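Local coordinates for protein oxidoreductase, zinc-binding dehydrogenase family (Myxococcus xanthus, PDB 5K1S) that binds zinc and is a medium-chain reductase involved in an alternative de novo route to isovaleryl coenzyme A, at residues 198-206 against 320-329. Sequence-based numbering, arbitrary orientation.
Sequences LSSVQLARL and LTATGGVRQF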
ATOM      1  N   LEU A 198       9.673  -6.291  18.470  1.00 69.32           N
ATOM      2  CA  LEU A 198       9.685  -5.861  19.864  1.00 71.75           C
ATOM      3  C   LEU A 198       9.584  -4.346  19.976  1.00 72.29           C
ATOM      4  O   LEU A 198       8.839  -3.827  20.816  1.00 74.81           O
ATOM      5  CB  LEU A 198      10.951  -6.368  20.557  1.00 71.08           C
ATOM      6  CG  LEU A 198      11.028  -7.883  20.764  1.00 71.29           C
ATOM      7  CD1 LEU A 198      12.404  -8.280  21.276  1.00 70.42           C
ATOM      8  CD2 LEU A 198       9.946  -8.358  21.723  1.00 74.35           C
ATOM      9  N   SER A 199      10.322  -3.617  19.139  1.00 63.98           N
ATOM     10  CA  SER A 199      10.237  -2.161  19.171  1.00 64.42           C
ATOM     11  C   SER A 199       8.862  -1.680  18.729  1.00 65.91           C
ATOM     12  O   SER A 199       8.316  -0.729  19.299  1.00 67.73           O
ATOM     13  CB  SER A 199      11.329  -1.550  18.294  1.00 61.51           C
ATOM     14  OG  SER A 199      12.613  -1.773  18.850  1.00 60.43           O
ATOM     15  N   SER A 200       8.285  -2.328  17.714  1.00 58.97           N
ATOM     16  CA  SER A 200       6.958  -1.936  17.249  1.00 60.43           C
ATOM     17  C   SER A 200       5.907  -2.172  18.326  1.00 63.62           C
ATOM     18  O   SER A 200       5.038  -1.321  18.551  1.00 65.36           O
ATOM     19  CB  SER A 200       6.604  -2.702  15.975  1.00 58.96           C
ATOM     20  OG  SER A 200       7.541  -2.438  14.945  1.00 56.09           O
ATOM     21  N   VAL A 201       5.968  -3.323  19.001  1.00 65.52           N
ATOM     22  CA  VAL A 201       5.030  -3.613  20.085  1.00 68.51           C
ATOM     23  C   VAL A 201       5.043  -2.482  21.106  1.00 69.97           C
ATOM     24  O   VAL A 201       4.004  -1.897  21.431  1.00 71.95           O
ATOM     25  CB  VAL A 201       5.365  -4.965  20.741  1.00 68.76           C
ATOM     26  CG1 VAL A 201       4.557  -5.171  22.024  1.00 71.54           C
ATOM     27  CG2 VAL A 201       5.104  -6.105  19.768  1.00 67.63           C
ATOM     28  N   GLN A 202       6.229  -2.166  21.628  1.00 83.02           N
ATOM     29  CA  GLN A 202       6.342  -1.099  22.617  1.00 84.30           C
ATOM     30  C   GLN A 202       5.825   0.219  22.057  1.00 84.33           C
ATOM     31  O   GLN A 202       5.042   0.921  22.707  1.00 86.33           O
ATOM     32  CB  GLN A 202       7.796  -0.948  23.063  1.00 82.95           C
ATOM     33  CG  GLN A 202       8.397  -2.192  23.688  1.00 82.89           C
ATOM     34  CD  GLN A 202       9.841  -1.987  24.093  1.00 81.62           C
ATOM     35  OE1 GLN A 202      10.127  -1.486  25.181  1.00 82.88           O
ATOM     36  NE2 GLN A 202      10.763  -2.364  23.215  1.00 79.06           N
ATOM     37  N   LEU A 203       6.258   0.571  20.846  1.00 70.37           N
ATOM     38  CA  LEU A 203       5.883   1.860  20.276  1.00 70.12           C
ATOM     39  C   LEU A 203       4.376   1.949  20.065  1.00 71.96           C
ATOM     40  O   LEU A 203       3.776   3.011  20.265  1.00 73.05           O
ATOM     41  CB  LEU A 203       6.631   2.081  18.960  1.00 67.16           C
ATOM     42  CG  LEU A 203       6.539   3.474  18.334  1.00 66.41           C
ATOM     43  CD1 LEU A 203       7.023   4.552  19.294  1.00 67.19           C
ATOM     44  CD2 LEU A 203       7.344   3.515  17.046  1.00 63.46           C
ATOM     45  N   ALA A 204       3.747   0.844  19.662  1.00 73.10           N
ATOM     46  CA  ALA A 204       2.299   0.839  19.492  1.00 74.97           C
ATOM     47  C   ALA A 204       1.593   0.989  20.834  1.00 77.75           C
ATOM     48  O   ALA A 204       0.720   1.850  20.996  1.00 79.00           O
ATOM     49  CB  ALA A 204       1.859  -0.445  18.790  1.00 74.78           C
ATOM     50  N   ARG A 205       1.961   0.158  21.813  1.00 71.01           N
ATOM     51  CA  ARG A 205       1.375   0.277  23.143  1.00 73.26           C
ATOM     52  C   ARG A 205       1.636   1.650  23.745  1.00 73.71           C
ATOM     53  O   ARG A 205       0.819   2.151  24.527  1.00 75.57           O
ATOM     54  CB  ARG A 205       1.925  -0.818  24.058  1.00 73.43           C
ATOM     55  N   LEU A 206       2.762   2.278  23.395  1.00 80.10           N
ATOM     56  CA  LEU A 206       3.049   3.616  23.901  1.00 80.42           C
ATOM     57  C   LEU A 206       2.122   4.656  23.284  1.00 80.84           C
ATOM     58  O   LEU A 206       1.822   5.670  23.922  1.00 82.05           O
ATOM     59  CB  LEU A 206       4.510   3.980  23.628  1.00 78.16           C
ATOM     60  CG  LEU A 206       4.971   5.351  24.135  1.00 78.33           C
ATOM     61  CD1 LEU A 206       6.423   5.283  24.589  1.00 77.06           C
ATOM     62  CD2 LEU A 206       4.808   6.430  23.069  1.00 77.12           C
ATOM     63  N   LEU A 320      13.553   7.691  22.296  1.00 67.22           N
ATOM     64  CA  LEU A 320      12.631   6.760  22.937  1.00 71.27           C
ATOM     65  C   LEU A 320      13.368   5.710  23.758  1.00 73.66           C
ATOM     66  O   LEU A 320      12.860   5.267  24.794  1.00 77.69           O
ATOM     67  CB  LEU A 320      11.752   6.089  21.881  1.00 70.67           C
ATOM     68  CG  LEU A 320      10.720   7.002  21.214  1.00 69.38           C
ATOM     69  CD1 LEU A 320      10.130   6.335  19.986  1.00 67.65           C
ATOM     70  CD2 LEU A 320       9.618   7.374  22.197  1.00 73.38           C
ATOM     71  N   THR A 321      14.558   5.298  23.319  1.00 69.30           N
ATOM     72  CA  THR A 321      15.315   4.308  24.075  1.00 71.59           C
ATOM     73  C   THR A 321      15.895   4.912  25.349  1.00 72.87           C
ATOM     74  O   THR A 321      15.914   4.260  26.398  1.00 76.19           O
ATOM     75  CB  THR A 321      16.430   3.722  23.210  1.00 68.68           C
ATOM     76  OG1 THR A 321      15.892   3.304  21.949  1.00 66.68           O
ATOM     77  CG2 THR A 321      17.066   2.523  23.903  1.00 71.51           C
ATOM     78  N   ALA A 322      16.372   6.156  25.276  1.00 79.96           N
ATOM     79  CA  ALA A 322      16.936   6.800  26.457  1.00 81.03           C
ATOM     80  C   ALA A 322      15.870   7.037  27.519  1.00 84.50           C
ATOM     81  O   ALA A 322      16.151   6.938  28.720  1.00 86.73           O
ATOM     82  CB  ALA A 322      17.607   8.115  26.065  1.00 77.91           C
ATOM     83  N   THR A 323      14.643   7.349  27.099  1.00 80.91           N
ATOM     84  CA  THR A 323      13.567   7.599  28.051  1.00 84.20           C
ATOM     85  C   THR A 323      12.965   6.308  28.590  1.00 87.86           C
ATOM     86  O   THR A 323      12.471   6.285  29.722  1.00 90.84           O
ATOM     87  CB  THR A 323      12.468   8.442  27.402  1.00 83.45           C
ATOM     88  OG1 THR A 323      11.934   7.747  26.267  1.00 82.63           O
ATOM     89  CG2 THR A 323      13.014   9.793  26.962  1.00 80.27           C
ATOM     90  N   GLY A 324      12.992   5.234  27.800  1.00 78.81           N
ATOM     91  CA  GLY A 324      12.425   3.962  28.203  1.00 82.46           C
ATOM     92  C   GLY A 324      11.155   3.577  27.477  1.00 83.62           C
ATOM     93  O   GLY A 324      10.640   2.478  27.713  1.00 86.67           O
ATOM     94  N   GLY A 325      10.628   4.441  26.606  1.00 75.64           N
ATOM     95  CA  GLY A 325       9.423   4.095  25.870  1.00 76.60           C
ATOM     96  C   GLY A 325       9.593   2.862  25.006  1.00 76.69           C
ATOM     97  O   GLY A 325       8.652   2.081  24.840  1.00 79.03           O
ATOM     98  N   VAL A 326      10.785   2.670  24.444  1.00 83.09           N
ATOM     99  CA  VAL A 326      11.084   1.496  23.634  1.00 82.60           C
ATOM    100  C   VAL A 326      12.449   0.966  24.049  1.00 82.56           C
ATOM    101  O   VAL A 326      13.486   1.518  23.665  1.00 78.76           O
ATOM    102  CB  VAL A 326      11.047   1.824  22.130  1.00 77.73           C
ATOM    103  CG1 VAL A 326      11.362   0.583  21.302  1.00 77.01           C
ATOM    104  CG2 VAL A 326       9.689   2.392  21.744  1.00 77.84           C
ATOM    105  N   ARG A 327      12.456  -0.102  24.840  1.00 86.81           N
ATOM    106  CA  ARG A 327      13.701  -0.668  25.327  1.00 87.12           C
ATOM    107  C   ARG A 327      14.483  -1.328  24.194  1.00 84.62           C
ATOM    108  O   ARG A 327      13.960  -1.596  23.109  1.00 83.24           O
ATOM    109  CB  ARG A 327      13.433  -1.700  26.421  1.00 91.70           C
ATOM    110  CG  ARG A 327      13.067  -1.114  27.775  1.00 93.35           C
ATOM    111  CD  ARG A 327      12.869  -2.221  28.799  1.00 96.96           C
ATOM    112  NE  ARG A 327      14.034  -3.100  28.872  1.00 96.91           N
ATOM    113  CZ  ARG A 327      14.044  -4.291  29.465  1.00 99.35           C
ATOM    114  NH1 ARG A 327      12.946  -4.764  30.039  1.00101.92           N
ATOM    115  NH2 ARG A 327      15.156  -5.014  29.477  1.00 98.87           N
ATOM    116  N   GLN A 328      15.758  -1.590  24.468  1.00 78.35           N
ATOM    117  CA  GLN A 328      16.626  -2.343  23.576  1.00 76.27           C
ATOM    118  C   GLN A 328      17.037  -3.633  24.267  1.00 80.54           C
ATOM    119  O   GLN A 328      17.423  -3.617  25.441  1.00 82.13           O
ATOM    120  CB  GLN A 328      17.862  -1.528  23.181  1.00 71.13           C
ATOM    121  CG  GLN A 328      17.610  -0.527  22.067  1.00 66.25           C
ATOM    122  CD  GLN A 328      17.201  -1.198  20.771  1.00 63.90           C
ATOM    123  OE1 GLN A 328      17.647  -2.304  20.465  1.00 64.05           O
ATOM    124  NE2 GLN A 328      16.338  -0.537  20.006  1.00 61.47           N
ATOM    125  N   PHE A 329      16.952  -4.744  23.541  1.00 85.20           N
ATOM    126  CA  PHE A 329      17.225  -6.071  24.084  1.00 86.57           C
ATOM    127  C   PHE A 329      18.538  -6.571  23.486  1.00 83.09           C
ATOM    128  O   PHE A 329      18.559  -7.308  22.500  1.00 79.45           O
ATOM    129  CB  PHE A 329      16.060  -7.018  23.784  1.00 86.77           C
ATOM    130  CG  PHE A 329      14.733  -6.519  24.281  1.00 89.81           C
ATOM    131  CD1 PHE A 329      13.986  -5.626  23.529  1.00 88.79           C
ATOM    132  CD2 PHE A 329      14.232  -6.941  25.501  1.00 93.09           C
ATOM    133  CE1 PHE A 329      12.765  -5.165  23.986  1.00 91.29           C
ATOM    134  CE2 PHE A 329      13.010  -6.484  25.961  1.00 95.17           C
ATOM    135  CZ  PHE A 329      12.276  -5.595  25.202  1.00 94.27           C
TER
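Gln202 reaches across from its helix to grip the backbone of Arg327 at two points. Its OE1 accepts a hydrogen bond from Arg327 N at 2.7 Å, nearly straight at the hydrogen (165°), though the donor comes from the side of the C=O, 30° out of the carbonyl plane; NE2 donates to Arg327 O at 3.3 Å. With CG anti to the carbonyl carbon (chi1 -60°) and the chain extended, the amide brings the loop a donor and an acceptor together, as a glutamine can. A third, weak bond, from NE2 to Leu198 O, further restrains the amide's rotation. A leucine in place of Gln202 would probably leave Arg327 N and O without their mates across this contact.

Helix 195-206 is the middle of the beta-alpha-beta crossover from strand 186-190 to strand 210-215 in the Rossmann-type domain. The contact joins it to the connection leading from helix 311-323 to strand 330-335 of the mixed sheet. Gly324 follows helix 311-323 with positive phi, where a side chain would press on the preceding carbonyl O.

Apolar contacts continue along helix 195-206 to both sides of Gln202. Leu198 CD1 lies over one face of the Phe329 ring in a CH-pi contact, 4.3 Å from its centroid, while Gln202 NE2 sits at the ring edge. Branched Val326 divides its methyls: CG1 lies near Gln202 NE2 and meets Ser199, whose OG hydrogen-bonds to Thr168, and CG2 faces Leu203 CB. Leu203 and Leu320 meet through their CD1 methyls at 3.6 Å, and Leu206 CD1 rests on Gly325 CA, where a side chain would collide.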